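Long-range contacts in endo-1,3-beta-glucanase, family GH16 (Zobellia galactanivorans, PDB 4CRQ), which probably hydrolyses internal beta-1,3-glucosidic bonds of laminarin through this GH16 catalytic module, one piece of a longer modular enzyme: residues Y3-Q8 with Y226-Q231; D9-G14 with A43-G48; L50-K55 with T65-K70; E83-L88 with Y156-V161. The protein carries 1 engineered substitution. One frame throughout, in Å; residues are numbered along the deposited sequence.

Contact 1 (Y3-Q8 with Y226-Q231); sequences YNLVWQ and YVRVYQ
An antiparallel ladder carrying a classic beta bulge joins the two ends of the GH16 beta-jelly-roll: residues 4-8 of strand 4-9, near the N terminus, pair with 226-231, the end of the last strand, 220-231. The register gives the evidence. N4 and Q231 form a hydrogen-bonded pair, with both N...O distances, N4 N to Q231 O and Q231 N to N4 O, at 2.9 Å. Past the non-hydrogen-bonded pair L5-Y230 the register slips by one, and V6 and W7 both face V229. V229 O takes V6 N at 2.9 Å, in the carbonyl plane, and also a weak bond from W7 N, while V229 N returns a bond to W7 O. At the bulge V6 CG2 lies 3.4 Å from V229 O and also packs on V229 CG1; V6 CG1 and CG2 also meet OE1 of Q231, whose NE2 is held by Y79.

W7 and V229 lie on the buried side. With CG anti to the backbone N (chi1 180°), the indole turns its edge to the valines, CZ3 touching V227 CG1 at 3.7 Å and CE3 touching V229 CG2 at 3.9 Å; NE1 is bonded to D18. On the other side, Q8 CB packs on R228 CG, and the polar ends of both side chains go to E10, R228 through a salt bridge. Y230 shares its face with L5; its CB meets Y3 CB at 3.7 Å, the two side chains crossing near a right angle. L5 supplies a CH-pi contact: its CD1 sits over one face of the Y230 ring, 3.9 Å from the centroid and 14° off the ring normal.

Contact 2 (D9-G14 with A43-G48); sequences DEFDDG and AAVENG. With CA (calcium ion), chain C.
This is a metal-bridged surface contact, in which the loop that follows strand 4-9 meets the turn that ends strand 43-46. No direct hydrogen bond spans the two segments; a calcium ion and a water do the joining. E10 O and G48 O both bind the calcium at 2.3 Å, which explains why two acceptors can sit close together. Three waters and two atoms from outside the segments, D225 O among them, bring the ligands to seven. Second-shell carboxylates orient two of those waters: one donates to E10 OE1, in a carboxylate also held by Q8 and R228, and another to D12 OD1. A separate water bridges the backbones, giving a proton to D12 O at 2.7 Å and accepting one from G48 N at 2.9 Å.

Away from the metal, V45 is the main side-chain contact. Its CG1, anti to the backbone N (chi1 162°), lies 3.3 Å from F11 O, whereas CG2 meets G14 C at 3.6 Å and, more loosely, F11 CB. F11 O also receives a CA-H...O contact from G48. D9 OD1 accepts from F11 N at 3.0 Å, an Asx turn spanning E10, consistent with a set bend at this calcium ligand. Calcium held by backbone carbonyls and waters fits the site on the convex side of GH16 beta-jelly-rolls.

Contact 3 (L50-K55 with T65-K70); sequences LVITAK and TSARMK. With ACT (acetate ion), chain F.
K55 and T65 form an antiparallel hydrogen-bonded pair, K55 N to T65 O at 2.8 Å and T65 N to K55 O at 3.1 Å, and beyond it the backbones separate, with CA-H...O contacts from A54 to T65 O and from S66 to T53 O extending the pairing briefly. At this pair the T65 hydroxyl stands between its backbone N and carbonyl carbon (chi1 57°), which sets OG1 3.6 Å from K55 CB; its polar partners are E57 and N42. The two segments belong to a beta hairpin of strands 49-59 and 62-70 in the GH16 jelly-roll, and the second strand is interrupted at A67. As the strands diverge, side chains fill in between them. I52 CG2 reaches both S66 OG, at 3.6 Å, and A67 CB, at 3.9 Å; the buried S66 hydroxyl is satisfied by M202 O. Further on, L50 and M69 reach toward each other tip to tip, both leucine methyls meeting the sulfur and terminal methyl, with L50 CD2 3.7 Å from M69 SD. The M69 chain bends at its last torsion (chi3 65°), bringing CE against L50 CD2. R68 points away from L50-K55 and, with K70, clasps an acetate, probably from the crystallisation liquor: R68 NH2 and K70 NZ bind different carboxylate oxygens, each at 3.0 Å.

Contact 4 (E83-L88 with Y156-V161); sequences EARIAL and YHIYSV
Backbone bonds come first: four of them zip the two strands together antiparallel, and the axes of segments 83-87 and 156-161 approach to 4.5 Å. A84 and Y159 exchange one pair of bonds, I86 and H157 the other, with the N...O distances at 2.9 to 3.0 Å. Y159 N points nearly straight down the A84 carbonyl, whereas H157 N sits well above the plane of the I86 carbonyl. A water lies 2.8 Å from I86 O and 2.7 Å from Y159 OH, bridging the two.

Ring contacts gather at Y156. The R85 guanidinium lies flat on one face, planes 15° apart, in an off-centre cation-pi stack with CZ 4.2 Å from the ring centroid. A87 CB covers the opposite face, 3.8 Å from the centroid, so the phenol is held between the two. R85 NH1 is salt-bridged to D225, a calcium ligand, and Y156 OH is hydrogen-bonded to N49; both ends of the stack are thus tethered.

Packing contacts complete each side. I158 CD1 lies along the aliphatic chain of R85, and E83 CB meets S160 CB. On the face shared by A84 and I86, Y159 makes an apolar contact, crossing I86 at about a right angle with CE2 3.9 Å from I86 CB. These are neighbouring antiparallel strands of the GH16 jelly-roll sandwich, the I86 and Y159 face packed on M119 of strand 119-120 and the R85-Y156 face tied to D225.

How the contacts relate
Strand 220-231 links contacts 1 and 4: R228 N lies 2.9 Å from E83 O and Y226 O 3.2 Å from R85 N, consistent with continuous sheet pairing, the contact centres being 14 Å apart. Contact 1 runs straight into contact 2, where V227 O and D9 N, 2.9 Å apart, probably form a hydrogen bond close to the calcium site. Contact 2 in turn meets contact 3 through A44 O and V51 N, 2.7 Å apart. Contact 4 approaches contact 2 no closer than about 6 Å between nearest atoms and reaches the calcium site indirectly. Contacts 3 and 4 do not touch, their nearest atoms being about 7 Å apart.

Contact 1 (Y3-Q8 with Y226-Q231)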
# COMPACT_ATOMS: atom_id res chain seq x y z
N TYR A 3 1.17 -12.31 19.78
CA TYR A 3 0.38 -12.00 18.56
C TYR A 3 -0.50 -13.18 18.16
O TYR A 3 -0.01 -14.30 18.06
CB TYR A 3 1.28 -11.60 17.37
CG TYR A 3 1.71 -10.13 17.31
CD1 TYR A 3 0.75 -9.11 17.30
CD2 TYR A 3 3.09 -9.76 17.24
CE1 TYR A 3 1.12 -7.75 17.26
CE2 TYR A 3 3.48 -8.40 17.19
CZ TYR A 3 2.49 -7.39 17.19
OH TYR A 3 2.83 -6.04 17.13
N ASN A 4 -1.80 -12.92 17.95
CA ASN A 4 -2.77 -13.92 17.49
C ASN A 4 -3.41 -13.47 16.20
O ASN A 4 -3.69 -12.27 16.05
CB ASN A 4 -3.86 -14.16 18.54
CG ASN A 4 -3.32 -14.76 19.83
OD1 ASN A 4 -3.52 -14.21 20.91
ND2 ASN A 4 -2.62 -15.89 19.73
N LEU A 5 -3.65 -14.41 15.28
CA LEU A 5 -4.23 -14.04 13.98
C LEU A 5 -5.67 -13.55 14.16
O LEU A 5 -6.49 -14.30 14.73
CB LEU A 5 -4.16 -15.21 13.00
CG LEU A 5 -4.50 -14.93 11.54
CD1 LEU A 5 -3.51 -13.96 10.86
CD2 LEU A 5 -4.58 -16.26 10.82
N VAL A 6 -5.97 -12.33 13.71
CA VAL A 6 -7.35 -11.78 13.80
C VAL A 6 -8.04 -11.68 12.42
O VAL A 6 -9.28 -11.67 12.35
CB VAL A 6 -7.44 -10.43 14.61
CG1 VAL A 6 -7.05 -10.64 16.07
CG2 VAL A 6 -6.57 -9.32 14.00
N TRP A 7 -7.27 -11.59 11.34
CA TRP A 7 -7.85 -11.50 10.00
C TRP A 7 -6.84 -11.94 8.98
O TRP A 7 -5.61 -11.73 9.16
CB TRP A 7 -8.31 -10.06 9.70
CG TRP A 7 -8.91 -9.93 8.33
CD1 TRP A 7 -10.17 -10.35 7.89
CD2 TRP A 7 -8.25 -9.37 7.15
NE1 TRP A 7 -10.33 -10.08 6.55
CE2 TRP A 7 -9.21 -9.48 6.04
CE3 TRP A 7 -6.97 -8.79 6.90
CZ2 TRP A 7 -8.90 -9.02 4.73
CZ3 TRP A 7 -6.68 -8.33 5.58
CH2 TRP A 7 -7.62 -8.44 4.53
N GLN A 8 -7.33 -12.51 7.88
CA GLN A 8 -6.47 -12.87 6.76
C GLN A 8 -7.24 -12.93 5.48
O GLN A 8 -8.46 -13.14 5.49
CB GLN A 8 -5.80 -14.25 6.99
CG GLN A 8 -6.85 -15.38 7.05
CD GLN A 8 -6.41 -16.70 7.65
OE1 GLN A 8 -7.15 -17.24 8.48
NE2 GLN A 8 -5.26 -17.22 7.26
N TYR A 226 -0.74 -13.48 0.38
CA TYR A 226 -1.74 -13.32 1.44
C TYR A 226 -1.55 -12.00 2.10
O TYR A 226 -0.46 -11.40 1.98
CB TYR A 226 -1.64 -14.44 2.51
CG TYR A 226 -0.26 -14.63 3.15
CD1 TYR A 226 0.27 -13.69 4.08
CD2 TYR A 226 0.51 -15.78 2.84
CE1 TYR A 226 1.52 -13.89 4.69
CE2 TYR A 226 1.77 -15.98 3.44
CZ TYR A 226 2.27 -15.03 4.36
OH TYR A 226 3.48 -15.22 4.98
N VAL A 227 -2.57 -11.51 2.78
CA VAL A 227 -2.44 -10.39 3.73
C VAL A 227 -2.89 -10.98 5.08
O VAL A 227 -3.94 -11.66 5.13
CB VAL A 227 -3.33 -9.18 3.37
CG1 VAL A 227 -3.17 -8.06 4.43
CG2 VAL A 227 -3.02 -8.65 1.96
N ARG A 228 -2.14 -10.73 6.16
CA ARG A 228 -2.50 -11.23 7.49
C ARG A 228 -2.35 -10.13 8.51
O ARG A 228 -1.41 -9.29 8.41
CB ARG A 228 -1.65 -12.45 7.90
CG ARG A 228 -1.88 -13.69 7.06
CD ARG A 228 -0.87 -14.77 7.37
NE ARG A 228 -1.06 -15.93 6.48
CZ ARG A 228 -0.21 -16.94 6.33
NH1 ARG A 228 0.94 -17.00 7.03
NH2 ARG A 228 -0.53 -17.92 5.49
N VAL A 229 -3.26 -10.14 9.50
CA VAL A 229 -3.20 -9.18 10.61
C VAL A 229 -3.23 -9.96 11.90
O VAL A 229 -4.15 -10.78 12.10
CB VAL A 229 -4.36 -8.15 10.59
CG1 VAL A 229 -4.31 -7.23 11.83
CG2 VAL A 229 -4.31 -7.32 9.30
N TYR A 230 -2.24 -9.73 12.75
CA TYR A 230 -2.17 -10.28 14.08
C TYR A 230 -2.32 -9.16 15.10
O TYR A 230 -1.86 -8.04 14.86
CB TYR A 230 -0.80 -10.92 14.33
CG TYR A 230 -0.46 -12.10 13.45
CD1 TYR A 230 0.08 -11.90 12.14
CD2 TYR A 230 -0.70 -13.43 13.89
CE1 TYR A 230 0.39 -12.98 11.33
CE2 TYR A 230 -0.39 -14.53 13.08
CZ TYR A 230 0.16 -14.30 11.80
OH TYR A 230 0.45 -15.39 10.99
N GLN A 231 -2.93 -9.46 16.25
CA GLN A 231 -3.01 -8.47 17.34
C GLN A 231 -2.68 -9.15 18.65
O GLN A 231 -2.88 -10.36 18.78
CB GLN A 231 -4.38 -7.79 17.40
CG GLN A 231 -4.61 -6.76 16.30
CD GLN A 231 -6.02 -6.21 16.32
OE1 GLN A 231 -6.97 -6.93 16.70
NE2 GLN A 231 -6.19 -4.96 15.93

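Contact 2 (D9-G14 with A43-G48)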
# COMPACT_ATOMS: atom_id res chain seq x y z
N ASP A 9 -6.51 -12.78 4.38
CA ASP A 9 -7.04 -13.15 3.07
C ASP A 9 -5.90 -13.93 2.44
O ASP A 9 -4.84 -13.36 2.16
CB ASP A 9 -7.47 -11.97 2.17
CG ASP A 9 -8.34 -12.44 1.00
OD1 ASP A 9 -8.24 -13.65 0.61
OD2 ASP A 9 -9.13 -11.65 0.47
N GLU A 10 -6.09 -15.24 2.24
CA GLU A 10 -5.09 -16.15 1.66
C GLU A 10 -5.20 -16.26 0.13
O GLU A 10 -4.34 -16.89 -0.49
CB GLU A 10 -5.23 -17.56 2.27
CG GLU A 10 -5.06 -17.60 3.78
CD GLU A 10 -3.68 -17.15 4.26
OE1 GLU A 10 -2.67 -17.59 3.66
OE2 GLU A 10 -3.61 -16.37 5.24
N PHE A 11 -6.26 -15.68 -0.46
CA PHE A 11 -6.47 -15.74 -1.92
C PHE A 11 -6.42 -17.18 -2.47
O PHE A 11 -5.86 -17.40 -3.55
CB PHE A 11 -5.46 -14.78 -2.63
CG PHE A 11 -5.56 -13.35 -2.16
CD1 PHE A 11 -6.70 -12.59 -2.42
CD2 PHE A 11 -4.52 -12.79 -1.41
CE1 PHE A 11 -6.79 -11.27 -1.97
CE2 PHE A 11 -4.58 -11.45 -0.96
CZ PHE A 11 -5.74 -10.71 -1.24
N ASP A 12 -7.01 -18.15 -1.75
CA ASP A 12 -6.93 -19.55 -2.20
C ASP A 12 -7.45 -19.77 -3.62
O ASP A 12 -6.74 -20.32 -4.46
CB ASP A 12 -7.64 -20.51 -1.23
CG ASP A 12 -6.96 -20.61 0.13
OD1 ASP A 12 -5.76 -20.33 0.28
OD2 ASP A 12 -7.68 -20.99 1.08
N ASP A 13 -8.67 -19.30 -3.87
CA ASP A 13 -9.35 -19.51 -5.17
C ASP A 13 -10.03 -18.27 -5.72
O ASP A 13 -10.36 -18.21 -6.92
CB ASP A 13 -10.36 -20.66 -5.05
CG ASP A 13 -9.70 -22.03 -4.86
OD1 ASP A 13 -8.98 -22.49 -5.77
OD2 ASP A 13 -9.91 -22.65 -3.78
N GLY A 14 -10.25 -17.30 -4.83
CA GLY A 14 -10.82 -16.02 -5.20
C GLY A 14 -10.44 -14.94 -4.21
O GLY A 14 -9.71 -15.19 -3.22
N ALA A 43 -7.68 -7.07 -11.41
CA ALA A 43 -7.39 -7.89 -10.22
C ALA A 43 -7.98 -9.26 -10.42
O ALA A 43 -9.15 -9.36 -10.82
CB ALA A 43 -7.94 -7.23 -8.96
N ALA A 44 -7.21 -10.31 -10.14
CA ALA A 44 -7.67 -11.70 -10.30
C ALA A 44 -6.92 -12.58 -9.33
O ALA A 44 -6.01 -12.11 -8.67
CB ALA A 44 -7.46 -12.18 -11.74
N VAL A 45 -7.29 -13.85 -9.21
CA VAL A 45 -6.53 -14.79 -8.39
C VAL A 45 -6.03 -15.89 -9.31
O VAL A 45 -6.79 -16.39 -10.16
CB VAL A 45 -7.36 -15.35 -7.20
CG1 VAL A 45 -6.78 -16.63 -6.58
CG2 VAL A 45 -7.47 -14.27 -6.14
N GLU A 46 -4.75 -16.24 -9.15
CA GLU A 46 -4.11 -17.33 -9.89
C GLU A 46 -3.20 -18.06 -8.94
O GLU A 46 -2.38 -17.42 -8.27
CB GLU A 46 -3.26 -16.82 -11.07
CG GLU A 46 -3.98 -16.12 -12.21
CD GLU A 46 -3.03 -15.78 -13.36
OE1 GLU A 46 -2.56 -16.71 -14.06
OE2 GLU A 46 -2.75 -14.59 -13.59
N ASN A 47 -3.34 -19.39 -8.88
CA ASN A 47 -2.43 -20.25 -8.07
C ASN A 47 -2.21 -19.75 -6.64
O ASN A 47 -1.07 -19.66 -6.16
CB ASN A 47 -1.07 -20.43 -8.81
CG ASN A 47 -1.23 -20.99 -10.21
OD1 ASN A 47 -1.98 -21.94 -10.44
ND2 ASN A 47 -0.52 -20.40 -11.16
N GLY A 48 -3.32 -19.42 -5.97
CA GLY A 48 -3.25 -18.97 -4.58
C GLY A 48 -2.72 -17.56 -4.34
O GLY A 48 -2.40 -17.22 -3.20
CA CA C . -2.18 -17.60 -0.98
O HOH W 1 -1.72 -18.19 1.23
O HOH W 2 -5.92 -20.24 -7.07
O HOH W 3 -3.75 -19.64 -1.11
O HOH W 4 -1.14 -19.81 -1.64

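Contact 3 (L50-K55 with T65-K70)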
# COMPACT_ATOMS: atom_id res chain seq x y z
N LEU A 50 -3.36 -13.29 -5.12
CA LEU A 50 -3.94 -12.13 -5.77
C LEU A 50 -2.94 -11.65 -6.83
O LEU A 50 -1.73 -11.53 -6.57
CB LEU A 50 -4.19 -10.99 -4.77
CG LEU A 50 -4.55 -9.60 -5.31
CD1 LEU A 50 -5.92 -9.66 -5.96
CD2 LEU A 50 -4.48 -8.55 -4.19
N VAL A 51 -3.44 -11.38 -8.04
CA VAL A 51 -2.60 -10.85 -9.12
C VAL A 51 -3.19 -9.50 -9.48
O VAL A 51 -4.33 -9.44 -9.96
CB VAL A 51 -2.55 -11.80 -10.35
CG1 VAL A 51 -1.61 -11.26 -11.43
CG2 VAL A 51 -2.17 -13.22 -9.92
N ILE A 52 -2.42 -8.42 -9.27
CA ILE A 52 -2.81 -7.09 -9.78
C ILE A 52 -1.94 -6.87 -11.02
O ILE A 52 -0.68 -6.87 -10.95
CB ILE A 52 -2.61 -5.96 -8.75
CG1 ILE A 52 -3.61 -6.12 -7.58
CG2 ILE A 52 -2.67 -4.56 -9.43
CD1 ILE A 52 -3.35 -5.17 -6.42
N THR A 53 -2.61 -6.67 -12.16
CA THR A 53 -1.90 -6.52 -13.43
C THR A 53 -2.00 -5.11 -13.98
O THR A 53 -3.11 -4.61 -14.16
CB THR A 53 -2.44 -7.53 -14.49
OG1 THR A 53 -2.38 -8.86 -13.97
CG2 THR A 53 -1.63 -7.45 -15.80
N ALA A 54 -0.85 -4.47 -14.22
CA ALA A 54 -0.79 -3.16 -14.89
C ALA A 54 -0.63 -3.44 -16.39
O ALA A 54 0.24 -4.24 -16.77
CB ALA A 54 0.37 -2.32 -14.37
N LYS A 55 -1.46 -2.80 -17.21
CA LYS A 55 -1.47 -3.05 -18.65
C LYS A 55 -1.32 -1.78 -19.40
O LYS A 55 -1.75 -0.71 -18.94
CB LYS A 55 -2.84 -3.66 -19.07
CG LYS A 55 -3.25 -5.00 -18.41
CD LYS A 55 -4.67 -5.48 -18.81
CE LYS A 55 -5.17 -6.64 -17.96
NZ LYS A 55 -6.50 -7.12 -18.47
N THR A 65 -4.07 0.65 -17.48
CA THR A 65 -5.04 0.19 -16.50
C THR A 65 -4.32 -0.62 -15.44
O THR A 65 -3.26 -1.20 -15.70
CB THR A 65 -6.18 -0.65 -17.13
OG1 THR A 65 -5.59 -1.77 -17.83
CG2 THR A 65 -7.06 0.20 -18.08
N SER A 66 -4.89 -0.65 -14.23
CA SER A 66 -4.34 -1.46 -13.14
C SER A 66 -5.48 -1.63 -12.13
O SER A 66 -6.64 -1.35 -12.48
CB SER A 66 -3.12 -0.76 -12.52
OG SER A 66 -2.45 -1.65 -11.62
N ALA A 67 -5.17 -2.08 -10.91
CA ALA A 67 -6.18 -2.24 -9.88
C ALA A 67 -5.75 -1.62 -8.57
O ALA A 67 -4.56 -1.52 -8.28
CB ALA A 67 -6.51 -3.70 -9.65
N ARG A 68 -6.74 -1.19 -7.80
CA ARG A 68 -6.58 -0.62 -6.47
C ARG A 68 -7.74 -1.16 -5.63
O ARG A 68 -8.91 -1.02 -6.02
CB ARG A 68 -6.57 0.92 -6.51
CG ARG A 68 -6.56 1.58 -5.13
CD ARG A 68 -6.22 3.07 -5.26
NE ARG A 68 -6.58 3.84 -4.06
CZ ARG A 68 -6.00 5.00 -3.70
NH1 ARG A 68 -4.99 5.52 -4.42
NH2 ARG A 68 -6.43 5.63 -2.61
N MET A 69 -7.40 -1.76 -4.49
CA MET A 69 -8.37 -2.43 -3.62
C MET A 69 -8.21 -1.96 -2.19
O MET A 69 -7.10 -1.68 -1.78
CB MET A 69 -8.05 -3.91 -3.63
CG MET A 69 -8.13 -4.62 -4.95
SD MET A 69 -7.21 -6.16 -4.88
CE MET A 69 -8.10 -7.17 -3.66
N LYS A 70 -9.30 -1.90 -1.42
CA LYS A 70 -9.24 -1.44 -0.03
C LYS A 70 -10.22 -2.22 0.81
O LYS A 70 -11.20 -2.75 0.26
CB LYS A 70 -9.51 0.09 0.02
CG LYS A 70 -10.90 0.47 -0.48
CD LYS A 70 -11.16 1.97 -0.53
CE LYS A 70 -12.56 2.25 -1.08
NZ LYS A 70 -12.88 3.70 -1.05
C ACT F . -9.88 6.04 -0.73
O ACT F . -9.26 5.37 -1.59
OXT ACT F . -11.13 6.09 -0.60
CH3 ACT F . -9.04 6.83 0.18

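Contact 4 (E83-L88 with Y156-V161)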
# COMPACT_ATOMS: atom_id res chain seq x y z
N GLU A 83 0.76 -7.49 7.71
CA GLU A 83 1.78 -7.97 6.78
C GLU A 83 1.25 -8.63 5.53
O GLU A 83 0.08 -9.03 5.46
CB GLU A 83 2.64 -8.98 7.51
CG GLU A 83 2.02 -10.32 7.89
CD GLU A 83 3.03 -11.14 8.65
OE1 GLU A 83 4.24 -11.08 8.34
OE2 GLU A 83 2.67 -11.86 9.56
N ALA A 84 2.10 -8.76 4.54
CA ALA A 84 1.75 -9.40 3.28
C ALA A 84 2.99 -10.04 2.70
O ALA A 84 4.13 -9.55 2.91
CB ALA A 84 1.19 -8.39 2.28
N ARG A 85 2.77 -11.13 1.96
CA ARG A 85 3.86 -11.86 1.28
C ARG A 85 3.68 -11.51 -0.20
O ARG A 85 2.70 -11.89 -0.82
CB ARG A 85 3.77 -13.37 1.60
CG ARG A 85 4.85 -14.19 0.89
CD ARG A 85 4.94 -15.60 1.48
NE ARG A 85 6.10 -16.29 0.89
CZ ARG A 85 6.08 -16.98 -0.25
NH1 ARG A 85 4.93 -17.11 -0.95
NH2 ARG A 85 7.20 -17.55 -0.71
N ILE A 86 4.65 -10.75 -0.75
CA ILE A 86 4.51 -10.11 -2.07
C ILE A 86 5.74 -10.30 -2.95
O ILE A 86 6.88 -10.20 -2.45
CB ILE A 86 4.28 -8.57 -1.89
CG1 ILE A 86 3.04 -8.29 -1.01
CG2 ILE A 86 4.09 -7.83 -3.23
CD1 ILE A 86 2.82 -6.80 -0.69
N ALA A 87 5.50 -10.53 -4.25
CA ALA A 87 6.54 -10.61 -5.29
C ALA A 87 6.21 -9.48 -6.26
O ALA A 87 5.07 -9.32 -6.67
CB ALA A 87 6.55 -11.96 -5.98
N LEU A 88 7.21 -8.67 -6.64
CA LEU A 88 6.98 -7.46 -7.43
C LEU A 88 7.61 -7.48 -8.81
O LEU A 88 8.70 -8.02 -8.97
CB LEU A 88 7.60 -6.27 -6.66
CG LEU A 88 6.99 -5.94 -5.28
CD1 LEU A 88 7.81 -4.86 -4.56
CD2 LEU A 88 5.51 -5.52 -5.42
N TYR A 156 9.43 -13.52 -3.69
CA TYR A 156 8.57 -13.18 -2.55
C TYR A 156 9.41 -12.63 -1.38
O TYR A 156 10.51 -13.11 -1.11
CB TYR A 156 7.75 -14.36 -2.05
CG TYR A 156 6.63 -14.69 -2.99
CD1 TYR A 156 5.40 -13.98 -2.94
CD2 TYR A 156 6.78 -15.71 -3.95
CE1 TYR A 156 4.36 -14.28 -3.82
CE2 TYR A 156 5.76 -16.03 -4.83
CZ TYR A 156 4.55 -15.33 -4.77
OH TYR A 156 3.56 -15.71 -5.67
N HIS A 157 8.84 -11.62 -0.71
CA HIS A 157 9.36 -11.11 0.57
C HIS A 157 8.20 -10.85 1.48
O HIS A 157 7.06 -10.68 1.02
CB HIS A 157 10.17 -9.84 0.37
CG HIS A 157 11.42 -10.06 -0.45
ND1 HIS A 157 12.59 -10.47 0.10
CD2 HIS A 157 11.65 -9.94 -1.82
CE1 HIS A 157 13.53 -10.59 -0.88
NE2 HIS A 157 12.95 -10.28 -2.04
N ILE A 158 8.47 -10.79 2.78
CA ILE A 158 7.44 -10.45 3.77
C ILE A 158 7.59 -8.96 4.11
O ILE A 158 8.66 -8.53 4.56
CB ILE A 158 7.58 -11.27 5.07
CG1 ILE A 158 7.73 -12.79 4.78
CG2 ILE A 158 6.42 -10.94 6.04
CD1 ILE A 158 6.58 -13.48 4.03
N TYR A 159 6.51 -8.19 3.89
CA TYR A 159 6.52 -6.76 4.23
C TYR A 159 5.58 -6.55 5.40
O TYR A 159 4.41 -6.96 5.30
CB TYR A 159 6.07 -5.93 3.04
CG TYR A 159 7.00 -6.11 1.86
CD1 TYR A 159 8.20 -5.39 1.79
CD2 TYR A 159 6.69 -7.02 0.81
CE1 TYR A 159 9.06 -5.55 0.72
CE2 TYR A 159 7.56 -7.18 -0.28
CZ TYR A 159 8.75 -6.45 -0.33
OH TYR A 159 9.65 -6.55 -1.37
N SER A 160 6.04 -5.94 6.50
CA SER A 160 5.15 -5.79 7.65
C SER A 160 5.43 -4.51 8.43
O SER A 160 6.52 -3.92 8.31
CB SER A 160 5.30 -7.01 8.59
OG SER A 160 6.61 -7.03 9.15
N VAL A 161 4.44 -4.11 9.22
CA VAL A 161 4.63 -3.11 10.25
C VAL A 161 4.15 -3.68 11.55
O VAL A 161 3.16 -4.43 11.54
CB VAL A 161 3.90 -1.76 9.98
CG1 VAL A 161 4.58 -1.01 8.86
CG2 VAL A 161 2.38 -1.96 9.78
O HOH W 5 8.89 -8.42 -3.18